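Glycoside Hydrolase Family 43_12 (Metagenome, PDB 7JVH) probably hydrolyses glycosidic bonds, releasing arabinose or xylose units from plant cell-wall polysaccharides as other family 43 glycoside hydrolases do. Local coordinates at residues 78-83 and 555-560; 84-89 and 102-107; 111-116 and 428-433; 115-120 and 398-403. One frame throughout, in Å; residues are numbered along the deposited sequence.

Contact 1: 78-83 and 555-560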
loop_
_atom_site.group_PDB
_atom_site.type_symbol
_atom_site.label_atom_id
_atom_site.label_comp_id
_atom_site.label_asym_id
_atom_site.label_seq_id
_atom_site.Cartn_x
_atom_site.Cartn_y
_atom_site.Cartn_z
ATOM N N SER A 78 1.423 -1.168 4.790
ATOM C CA SER A 78 2.751 -0.759 4.380
ATOM C C SER A 78 2.639 0.213 3.208
ATOM O O SER A 78 1.627 0.237 2.521
ATOM C CB SER A 78 3.605 -1.971 3.994
ATOM O OG SER A 78 2.941 -2.829 3.103
ATOM N N SER A 79 3.684 1.030 3.004
ATOM C CA SER A 79 3.672 2.095 2.011
ATOM C C SER A 79 5.004 2.411 1.342
ATOM O O SER A 79 5.053 3.211 0.399
ATOM C CB SER A 79 3.093 3.375 2.625
ATOM O OG SER A 79 3.712 3.700 3.852
ATOM N N PHE A 80 6.096 1.831 1.848
ATOM C CA PHE A 80 7.408 1.902 1.202
ATOM C C PHE A 80 7.886 3.368 1.091
ATOM O O PHE A 80 7.981 4.039 2.120
ATOM C CB PHE A 80 7.355 1.041 -0.079
ATOM C CG PHE A 80 6.900 -0.356 0.217
ATOM C CD1 PHE A 80 7.802 -1.307 0.654
ATOM C CD2 PHE A 80 5.564 -0.691 0.175
ATOM C CE1 PHE A 80 7.393 -2.581 0.988
ATOM C CE2 PHE A 80 5.156 -1.982 0.529
ATOM C CZ PHE A 80 6.075 -2.914 0.936
ATOM N N ALA A 81 8.149 3.877 -0.114
ATOM C CA ALA A 81 8.690 5.240 -0.274
ATOM C C ALA A 81 7.679 6.382 -0.408
ATOM O O ALA A 81 8.053 7.531 -0.646
ATOM C CB ALA A 81 9.675 5.274 -1.438
HETATM N N MSE A 82 6.389 6.068 -0.272
HETATM C CA MSE A 82 5.339 7.066 -0.427
HETATM C C MSE A 82 5.267 7.892 0.853
HETATM O O MSE A 82 5.580 7.388 1.933
HETATM C CB MSE A 82 3.997 6.391 -0.732
HETATM C CG MSE A 82 3.985 5.566 -2.014
HETATM SE SE MSE A 82 2.240 4.648 -2.211
HETATM C CE MSE A 82 2.224 3.408 -3.739
ATOM N N PHE A 83 4.888 9.168 0.721
ATOM C CA PHE A 83 4.722 10.045 1.870
ATOM C C PHE A 83 3.441 10.866 1.741
ATOM O O PHE A 83 3.184 11.449 0.689
ATOM C CB PHE A 83 5.912 10.981 2.045
ATOM C CG PHE A 83 5.869 11.755 3.325
ATOM C CD1 PHE A 83 6.396 11.211 4.497
ATOM C CD2 PHE A 83 5.258 12.992 3.384
ATOM C CE1 PHE A 83 6.337 11.930 5.683
ATOM C CE2 PHE A 83 5.190 13.701 4.566
ATOM C CZ PHE A 83 5.737 13.180 5.712
ATOM N N GLY A 555 9.994 -5.105 -6.964
ATOM C CA GLY A 555 9.540 -4.234 -5.900
ATOM C C GLY A 555 8.398 -4.805 -5.115
ATOM O O GLY A 555 8.026 -5.968 -5.272
ATOM N N PHE A 556 7.810 -3.932 -4.290
ATOM C CA PHE A 556 6.712 -4.246 -3.390
ATOM C C PHE A 556 5.527 -3.285 -3.541
ATOM O O PHE A 556 4.710 -3.173 -2.626
ATOM C CB PHE A 556 7.247 -4.125 -1.957
ATOM C CG PHE A 556 8.112 -5.276 -1.511
ATOM C CD1 PHE A 556 7.707 -6.600 -1.687
ATOM C CD2 PHE A 556 9.307 -5.032 -0.849
ATOM C CE1 PHE A 556 8.496 -7.646 -1.242
ATOM C CE2 PHE A 556 10.092 -6.074 -0.388
ATOM C CZ PHE A 556 9.686 -7.384 -0.579
ATOM N N THR A 557 5.450 -2.585 -4.681
ATOM C CA THR A 557 4.449 -1.525 -4.868
ATOM C C THR A 557 3.618 -1.610 -6.144
ATOM O O THR A 557 4.058 -2.160 -7.142
ATOM C CB THR A 557 5.101 -0.146 -4.867
ATOM O OG1 THR A 557 6.128 -0.098 -5.891
ATOM C CG2 THR A 557 5.656 0.164 -3.493
ATOM N N GLY A 558 2.423 -1.024 -6.081
ATOM C CA GLY A 558 1.550 -0.895 -7.236
ATOM C C GLY A 558 1.794 0.418 -7.993
ATOM O O GLY A 558 2.318 1.362 -7.455
ATOM N N ALA A 559 1.343 0.459 -9.241
ATOM C CA ALA A 559 1.420 1.655 -10.063
ATOM C C ALA A 559 0.598 2.788 -9.470
ATOM O O ALA A 559 -0.316 2.563 -8.669
ATOM C CB ALA A 559 0.966 1.360 -11.491
ATOM N N LEU A 560 0.941 4.010 -9.890
ATOM C CA LEU A 560 0.318 5.238 -9.435
ATOM C C LEU A 560 -0.067 6.048 -10.666
ATOM O O LEU A 560 0.531 5.904 -11.720
ATOM C CB LEU A 560 1.288 6.049 -8.574
ATOM C CG LEU A 560 1.899 5.314 -7.371
ATOM C CD1 LEU A 560 3.084 6.084 -6.829
ATOM C CD2 LEU A 560 0.871 5.085 -6.266
#

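Contact 2: 84-89 and 102-107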
loop_
_atom_site.group_PDB
_atom_site.type_symbol
_atom_site.label_atom_id
_atom_site.label_comp_id
_atom_site.label_asym_id
_atom_site.label_seq_id
_atom_site.Cartn_x
_atom_site.Cartn_y
_atom_site.Cartn_z
ATOM N N PRO A 84 2.585 10.947 2.791
ATOM C CA PRO A 84 2.818 10.269 4.069
ATOM C C PRO A 84 2.702 8.764 3.952
ATOM O O PRO A 84 2.173 8.271 2.962
ATOM C CB PRO A 84 1.704 10.824 4.940
ATOM C CG PRO A 84 0.620 11.161 3.970
ATOM C CD PRO A 84 1.318 11.701 2.783
ATOM N N GLY A 85 3.208 8.051 4.965
ATOM C CA GLY A 85 3.257 6.598 4.968
ATOM C C GLY A 85 2.281 6.006 5.958
ATOM O O GLY A 85 1.832 6.690 6.869
ATOM N N VAL A 86 1.963 4.724 5.753
ATOM C CA VAL A 86 1.059 3.934 6.600
ATOM C C VAL A 86 -0.314 4.588 6.712
ATOM O O VAL A 86 -0.605 5.270 7.696
ATOM C CB VAL A 86 1.668 3.670 8.003
ATOM C CG1 VAL A 86 0.793 2.715 8.822
ATOM C CG2 VAL A 86 3.084 3.145 7.859
ATOM N N PRO A 87 -1.213 4.385 5.720
ATOM C CA PRO A 87 -2.556 4.959 5.796
ATOM C C PRO A 87 -3.323 4.211 6.868
ATOM O O PRO A 87 -3.081 3.012 7.039
ATOM C CB PRO A 87 -3.128 4.693 4.408
ATOM C CG PRO A 87 -2.374 3.504 3.910
ATOM C CD PRO A 87 -0.998 3.566 4.516
ATOM N N ILE A 88 -4.194 4.917 7.595
ATOM C CA ILE A 88 -4.961 4.322 8.680
ATOM C C ILE A 88 -6.469 4.539 8.475
ATOM O O ILE A 88 -6.935 5.673 8.287
ATOM C CB ILE A 88 -4.458 4.809 10.057
ATOM C CG1 ILE A 88 -5.311 4.216 11.187
ATOM C CG2 ILE A 88 -4.402 6.334 10.121
ATOM C CD1 ILE A 88 -4.639 4.263 12.543
ATOM N N PHE A 89 -7.217 3.428 8.478
ATOM C CA PHE A 89 -8.659 3.418 8.243
ATOM C C PHE A 89 -9.403 3.070 9.521
ATOM O O PHE A 89 -8.940 2.247 10.301
ATOM C CB PHE A 89 -8.998 2.427 7.132
ATOM C CG PHE A 89 -8.309 2.721 5.825
ATOM C CD1 PHE A 89 -7.064 2.171 5.554
ATOM C CD2 PHE A 89 -8.891 3.556 4.872
ATOM C CE1 PHE A 89 -6.412 2.429 4.349
ATOM C CE2 PHE A 89 -8.244 3.834 3.678
ATOM C CZ PHE A 89 -7.000 3.267 3.418
ATOM N N ASN A 102 -2.776 9.246 7.895
ATOM C CA ASN A 102 -1.630 8.391 7.671
ATOM C C ASN A 102 -0.766 8.505 8.927
ATOM O O ASN A 102 -0.456 9.615 9.357
ATOM C CB ASN A 102 -0.865 8.839 6.418
ATOM C CG ASN A 102 -1.701 8.742 5.146
ATOM O OD1 ASN A 102 -1.601 7.763 4.407
ATOM N ND2 ASN A 102 -2.542 9.753 4.888
ATOM N N VAL A 103 -0.400 7.362 9.524
ATOM C CA VAL A 103 0.234 7.339 10.846
ATOM C C VAL A 103 1.577 8.064 10.853
ATOM O O VAL A 103 1.869 8.823 11.784
ATOM C CB VAL A 103 0.369 5.900 11.420
ATOM C CG1 VAL A 103 1.145 5.895 12.728
ATOM C CG2 VAL A 103 -1.005 5.275 11.606
ATOM N N LEU A 104 2.383 7.842 9.810
ATOM C CA LEU A 104 3.672 8.513 9.654
ATOM C C LEU A 104 3.511 9.662 8.665
ATOM O O LEU A 104 3.714 9.490 7.459
ATOM C CB LEU A 104 4.755 7.521 9.192
ATOM C CG LEU A 104 4.902 6.230 10.017
ATOM C CD1 LEU A 104 6.037 5.375 9.495
ATOM C CD2 LEU A 104 5.126 6.507 11.492
ATOM N N ASP A 105 3.139 10.837 9.194
ATOM C CA ASP A 105 2.857 12.025 8.391
ATOM C C ASP A 105 3.742 13.250 8.666
ATOM O O ASP A 105 3.546 14.308 8.065
ATOM C CB ASP A 105 1.371 12.402 8.518
ATOM C CG ASP A 105 0.941 12.690 9.951
ATOM O OD1 ASP A 105 1.757 12.541 10.880
ATOM O OD2 ASP A 105 -0.224 13.084 10.145
ATOM N N ARG A 106 4.711 13.111 9.576
ATOM C CA ARG A 106 5.721 14.136 9.805
ATOM C C ARG A 106 7.067 13.619 9.314
ATOM O O ARG A 106 7.330 12.411 9.337
ATOM C CB ARG A 106 5.805 14.501 11.284
ATOM C CG ARG A 106 4.544 15.130 11.842
ATOM C CD ARG A 106 4.767 15.689 13.236
ATOM N NE ARG A 106 5.235 14.663 14.174
ATOM C CZ ARG A 106 4.464 13.739 14.750
ATOM N NH1 ARG A 106 3.164 13.691 14.503
ATOM N NH2 ARG A 106 5.002 12.858 15.580
ATOM N N THR A 107 7.914 14.551 8.849
ATOM C CA THR A 107 9.268 14.247 8.399
ATOM C C THR A 107 10.132 13.692 9.522
ATOM O O THR A 107 11.048 12.927 9.269
ATOM C CB THR A 107 9.903 15.481 7.734
ATOM O OG1 THR A 107 9.152 15.778 6.547
ATOM C CG2 THR A 107 11.354 15.232 7.333
#

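Contact 3: 111-116 and 428-433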
loop_
_atom_site.group_PDB
_atom_site.type_symbol
_atom_site.label_atom_id
_atom_site.label_comp_id
_atom_site.label_asym_id
_atom_site.label_seq_id
_atom_site.Cartn_x
_atom_site.Cartn_y
_atom_site.Cartn_z
ATOM N N ASP A 111 11.384 10.257 6.522
ATOM C CA ASP A 111 12.037 11.202 5.626
ATOM C C ASP A 111 12.625 10.415 4.462
ATOM O O ASP A 111 13.814 10.083 4.470
ATOM C CB ASP A 111 13.126 11.960 6.384
ATOM C CG ASP A 111 13.913 12.916 5.510
ATOM O OD1 ASP A 111 13.507 13.155 4.369
ATOM O OD2 ASP A 111 14.952 13.431 5.968
ATOM N N PRO A 112 11.812 10.092 3.428
ATOM C CA PRO A 112 12.232 9.170 2.379
ATOM C C PRO A 112 12.917 9.824 1.166
ATOM O O PRO A 112 12.914 9.234 0.088
ATOM C CB PRO A 112 10.904 8.518 1.975
ATOM C CG PRO A 112 9.845 9.553 2.276
ATOM C CD PRO A 112 10.435 10.570 3.224
ATOM N N THR A 113 13.525 10.999 1.372
ATOM C CA THR A 113 14.253 11.749 0.340
ATOM C C THR A 113 14.952 10.860 -0.690
ATOM O O THR A 113 14.727 11.017 -1.867
ATOM C CB THR A 113 15.284 12.681 0.995
ATOM O OG1 THR A 113 14.656 13.392 2.057
ATOM C CG2 THR A 113 15.859 13.677 0.010
ATOM N N THR A 114 15.791 9.929 -0.215
ATOM C CA THR A 114 16.591 9.041 -1.064
ATOM C C THR A 114 16.282 7.547 -0.875
ATOM O O THR A 114 17.111 6.682 -1.183
ATOM C CB THR A 114 18.116 9.278 -0.875
ATOM O OG1 THR A 114 18.517 8.885 0.440
ATOM C CG2 THR A 114 18.464 10.722 -1.069
ATOM N N CYS A 115 15.058 7.257 -0.419
ATOM C CA CYS A 115 14.580 5.906 -0.179
ATOM C C CYS A 115 14.429 5.128 -1.480
ATOM O O CYS A 115 13.897 5.646 -2.463
ATOM C CB CYS A 115 13.232 5.996 0.519
ATOM S SG CYS A 115 12.530 4.448 1.158
ATOM N N GLY A 116 14.890 3.875 -1.481
ATOM C CA GLY A 116 14.660 2.961 -2.573
ATOM C C GLY A 116 13.172 2.601 -2.681
ATOM O O GLY A 116 12.457 2.454 -1.661
ATOM N N VAL A 428 16.171 9.258 -7.784
ATOM C CA VAL A 428 15.848 8.791 -6.447
ATOM C C VAL A 428 15.937 10.016 -5.527
ATOM O O VAL A 428 16.866 10.189 -4.746
ATOM C CB VAL A 428 16.787 7.652 -6.016
ATOM C CG1 VAL A 428 16.466 7.167 -4.603
ATOM C CG2 VAL A 428 16.735 6.523 -7.047
ATOM N N GLN A 429 14.917 10.871 -5.635
ATOM C CA GLN A 429 14.855 12.176 -4.984
ATOM C C GLN A 429 13.374 12.500 -4.841
ATOM O O GLN A 429 12.547 11.874 -5.495
ATOM C CB GLN A 429 15.510 13.242 -5.884
ATOM C CG GLN A 429 17.019 13.123 -6.050
ATOM C CD GLN A 429 17.751 13.445 -4.774
ATOM O OE1 GLN A 429 17.587 14.549 -4.249
ATOM N NE2 GLN A 429 18.582 12.502 -4.261
ATOM N N PRO A 430 12.986 13.477 -3.994
ATOM C CA PRO A 430 11.596 13.946 -3.982
ATOM C C PRO A 430 11.263 14.658 -5.298
ATOM O O PRO A 430 12.068 15.451 -5.758
ATOM C CB PRO A 430 11.557 14.926 -2.796
ATOM C CG PRO A 430 12.982 15.285 -2.532
ATOM C CD PRO A 430 13.846 14.151 -3.009
ATOM N N ILE A 431 10.106 14.339 -5.889
ATOM C CA ILE A 431 9.626 14.979 -7.120
ATOM C C ILE A 431 8.280 15.673 -6.880
ATOM O O ILE A 431 7.504 15.246 -6.039
ATOM C CB ILE A 431 9.526 13.995 -8.308
ATOM C CG1 ILE A 431 8.622 12.808 -7.994
ATOM C CG2 ILE A 431 10.903 13.492 -8.682
ATOM C CD1 ILE A 431 8.436 11.860 -9.159
ATOM N N SER A 432 8.046 16.764 -7.610
ATOM C CA SER A 432 6.854 17.585 -7.456
ATOM C C SER A 432 5.712 16.974 -8.260
ATOM O O SER A 432 5.423 17.401 -9.367
ATOM C CB SER A 432 7.126 19.029 -7.884
ATOM O OG SER A 432 7.854 19.052 -9.093
ATOM N N ALA A 433 5.091 15.951 -7.681
ATOM C CA ALA A 433 3.984 15.221 -8.262
ATOM C C ALA A 433 3.085 14.657 -7.147
ATOM O O ALA A 433 3.566 14.249 -6.105
ATOM C CB ALA A 433 4.503 14.115 -9.152
#

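Contact 4: 115-120 and 398-403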
loop_
_atom_site.group_PDB
_atom_site.type_symbol
_atom_site.label_atom_id
_atom_site.label_comp_id
_atom_site.label_asym_id
_atom_site.label_seq_id
_atom_site.Cartn_x
_atom_site.Cartn_y
_atom_site.Cartn_z
ATOM N N CYS A 115 15.058 7.257 -0.419
ATOM C CA CYS A 115 14.580 5.906 -0.179
ATOM C C CYS A 115 14.429 5.128 -1.480
ATOM O O CYS A 115 13.897 5.646 -2.463
ATOM C CB CYS A 115 13.232 5.996 0.519
ATOM S SG CYS A 115 12.530 4.448 1.158
ATOM N N GLY A 116 14.890 3.875 -1.481
ATOM C CA GLY A 116 14.660 2.961 -2.573
ATOM C C GLY A 116 13.172 2.601 -2.681
ATOM O O GLY A 116 12.457 2.454 -1.661
ATOM N N ILE A 117 12.716 2.441 -3.930
ATOM C CA ILE A 117 11.324 2.204 -4.259
ATOM C C ILE A 117 10.741 1.001 -3.516
ATOM O O ILE A 117 9.561 1.013 -3.163
ATOM C CB ILE A 117 11.145 2.020 -5.779
ATOM C CG1 ILE A 117 9.690 2.206 -6.175
ATOM C CG2 ILE A 117 11.690 0.674 -6.240
ATOM C CD1 ILE A 117 9.198 3.633 -6.069
ATOM N N SER A 118 11.574 -0.018 -3.260
ATOM C CA SER A 118 11.187 -1.211 -2.534
ATOM C C SER A 118 11.841 -1.299 -1.149
ATOM O O SER A 118 12.130 -2.390 -0.647
ATOM C CB SER A 118 11.511 -2.436 -3.381
ATOM O OG SER A 118 12.894 -2.644 -3.470
ATOM N N ALA A 119 12.074 -0.128 -0.550
ATOM C CA ALA A 119 12.575 -0.004 0.814
ATOM C C ALA A 119 11.508 0.753 1.627
ATOM O O ALA A 119 10.332 0.531 1.429
ATOM C CB ALA A 119 13.933 0.715 0.811
ATOM N N GLY A 120 11.934 1.650 2.527
ATOM C CA GLY A 120 11.030 2.476 3.299
ATOM C C GLY A 120 10.236 1.647 4.305
ATOM O O GLY A 120 10.787 0.783 5.002
ATOM N N VAL A 398 -0.746 10.918 -2.305
ATOM C CA VAL A 398 0.606 10.739 -1.799
ATOM C C VAL A 398 1.620 11.382 -2.741
ATOM O O VAL A 398 1.339 11.598 -3.929
ATOM C CB VAL A 398 0.953 9.242 -1.642
ATOM C CG1 VAL A 398 0.078 8.603 -0.564
ATOM C CG2 VAL A 398 0.827 8.488 -2.967
ATOM N N ALA A 399 2.801 11.688 -2.188
ATOM C CA ALA A 399 3.956 12.149 -2.946
ATOM C C ALA A 399 5.030 11.075 -2.806
ATOM O O ALA A 399 4.984 10.267 -1.882
ATOM C CB ALA A 399 4.441 13.473 -2.405
HETATM N N MSE A 400 5.978 11.051 -3.745
HETATM C CA MSE A 400 7.110 10.139 -3.697
HETATM C C MSE A 400 8.279 10.817 -2.994
HETATM O O MSE A 400 8.688 11.899 -3.396
HETATM C CB MSE A 400 7.516 9.712 -5.112
HETATM C CG MSE A 400 6.494 8.834 -5.814
HETATM SE SE MSE A 400 6.252 7.122 -4.893
HETATM C CE MSE A 400 8.075 6.473 -4.512
ATOM N N ARG A 401 8.783 10.182 -1.930
ATOM C CA ARG A 401 10.058 10.536 -1.316
ATOM C C ARG A 401 10.124 11.916 -0.637
ATOM O O ARG A 401 11.203 12.470 -0.457
ATOM C CB ARG A 401 11.205 10.399 -2.334
ATOM C CG ARG A 401 11.299 9.018 -2.972
ATOM C CD ARG A 401 12.549 8.867 -3.809
ATOM N NE ARG A 401 12.830 7.461 -4.081
ATOM C CZ ARG A 401 12.467 6.807 -5.185
ATOM N NH1 ARG A 401 11.788 7.397 -6.153
ATOM N NH2 ARG A 401 12.810 5.524 -5.321
ATOM N N GLY A 402 8.969 12.450 -0.225
ATOM C CA GLY A 402 8.912 13.735 0.448
ATOM C C GLY A 402 7.494 14.269 0.610
ATOM O O GLY A 402 6.557 13.730 0.027
ATOM N N PRO A 403 7.301 15.350 1.394
ATOM C CA PRO A 403 5.968 15.919 1.599
ATOM C C PRO A 403 5.509 16.793 0.434
ATOM O O PRO A 403 6.325 17.491 -0.176
ATOM C CB PRO A 403 6.137 16.759 2.872
ATOM C CG PRO A 403 7.593 17.092 2.923
ATOM C CD PRO A 403 8.353 16.060 2.132
#

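Contact 1: 78-83 and 555-560
The carbonyl oxygen of Phe-556 lies 3.4 Å from CE2 at the ring of Phe-80 and also accepts a hydrogen bond from Arg-334 NH2, so one backbone atom is held by a charged donor and flanked by an aromatic group. The rest of the contact is apolar. CB of Phe-556 sits over one face of the Phe-80 ring, 3.2 Å above its plane and shifted toward the rim, in a CH-pi contact. The two rings are inclined by 27° with centroids 5.5 Å apart, slid so far that they barely overlap, and CG2 of Thr-557 approaches CD2 of Phe-80 obliquely at 3.8 Å. Trimming Phe-80 to an alanine is likely to leave Phe-556 CB and the Thr-557 methyl facing a gap, with the 555-560 loop less firmly fixed. Further along, selenomethionine Met-82 and Leu-560 meet tip to tip, Met-82 CE to Leu-560 CD2 at a tight 3.3 Å; the Met-82 chain runs straight beyond CG (chi2 176°), which carries its methyl across to the leucine. Phe-80 occupies the second position of a type II' turn, closed by Met-82 N to Ser-79 O. A glycerol, probably from the crystallisation liquor, lies beside the Phe-80 side chain. The whole is a buried interdomain seam, joining the family 43 beta-propeller to the C-terminal concanavalin A-like beta-sandwich.

Contact 2: 84-89 and 102-107
Asn-102 fills the hollow between two proline rings, its amide lying in the notch they form. On one flank CG of Pro-84 rests 3.6 Å from CG of Asn-102; on the other, OD1 of Asn-102 comes within 3.3 Å of CA of Pro-87. CB of Pro-84 also reaches Leu-104 O at 3.5 Å, so this ring, which follows a cis peptide bond, is pressed against backbone as well as side chain. A second set of bumps is aliphatic. CG2 of Val-103 is a knob set into the flank of Ile-88, 3.8 Å from CB of Ile-88, with CG2 and CD1 of Ile-88 closing round it. Val-86 straddles its two neighbours: with CG1 anti to the backbone N (chi1 -174°), that methyl faces CB of Val-103, while CG2 of Val-86 turns to CD1 of Leu-104 at 4.0 Å. Between these packed sides the backbones pair in antiparallel fashion. Gly-85 N donates to Leu-104 O at 2.9 Å, Leu-104 N returns a longer bond to Gly-85 O, and Val-103 N donates to Val-86 O at 2.8 Å. The polar work therefore falls to the main chain and the side chains contribute fit, which implies a union that depends on shape and strand pairing and uses no salt bridge between the segments.

Contact 3: 111-116 and 428-433
Thr-113 meets the Pro-430 ring with its methyl branch, and its side chain is the one to trace outward. From CB the chain forks. Thr-113 OG1, anti to the carbonyl carbon (chi1 -48°), turns back along its own segment and donates to Asp-111 OD1 at 2.6 Å, arriving on the syn side of the carboxylate but 29° out of its plane. Thr-113 CG2 takes the other branch, ending 3.7 Å from CD of Pro-430, with CG of the same ring a little farther off. Replacing Thr-113 by an alanine would probably leave the Asp-111 carboxylate without this donor and open a gap beside the proline. The Thr-113 carbonyl oxygen also takes part: Gln-429 CA approaches it at 3.3 Å in a CA-H...O contact, and Pro-430 CD lies 3.4 Å from it. Next door, CG2 of Thr-114 runs alongside the bent Gln-429 chain, 3.7 Å from Gln-429 NE2, while CG1 of Val-428 settles 3.5 Å from Thr-114 O. No hydrogen bond is made between the two segments. Both are loops near the surface: 111-116, with a type I turn from Pro-112 to Cys-115, lies between strands 98-102 and 120-129. The other loop, 428-433, leads into strand 433-437 at the edge of the six-stranded sheet.

Contact 4: 115-120 and 398-403
Cys-115 O is gripped by two N-H groups of Arg-401. Arg-401 NE makes the shorter bond, 2.7 Å to Cys-115 O and fairly straight at 160°, with the acceptor close to the guanidinium plane; Arg-401 NH2 adds a weak one to Cys-115 O at 3.1 Å. The arginine chain, extended from CG to NE, delivers this edge to the loop. NH2 has a second partner in the salt bridge to Glu-467, and NH1 makes a weak hydrogen bond with Tyr-464 OH, so the buried charge is probably well compensated. Ile-117 N stands 3.4 Å from Arg-401 NH2, but both are donors and no bond forms. Gly-116 O accepts a bond from Ala-119 N, 2.8 Å, closing a type I turn within its own segment. Alongside the polar grip lies an apolar patch, where Ile-117 CD1 touches the methyl CE of selenomethionine Met-400 at 3.4 Å. Bends at chi2 and chi3 (-64° and -46°) fold Met-400 back, placing its CE 4.2 Å above the guanidinium plane of Arg-401, toward the rim of one face. Here an arginine just after strand 399-400, which pairs with strand 82-83, clasps a backbone carbonyl in a loop of the propeller region, joining the two family regions of this enzyme.

Contacts 1, 3 and 4 join the family 43 region to the C-terminal region, whereas contact 2 lies wholly within the propeller region and depends on local strand pairing. Contacts 1, 2 and 4 are buried; contact 3, whose centre lies about 17 Å from the centre of the chain, is the surface member. Chemistry follows place: ring and methyl packing deep in contact 1, main-chain bonds in contact 2, a charged clasp in contact 4, and van der Waals and CA-H...O touches in contact 3. Contacts 3 and 4 share Cys-115 and Gly-116, while contacts 1 and 4 draw on the paired strands 82-83 and 399-400. Ser-79 OG, probably hydrogen-bonded to Val-86 N, ties contact 1 to contact 2.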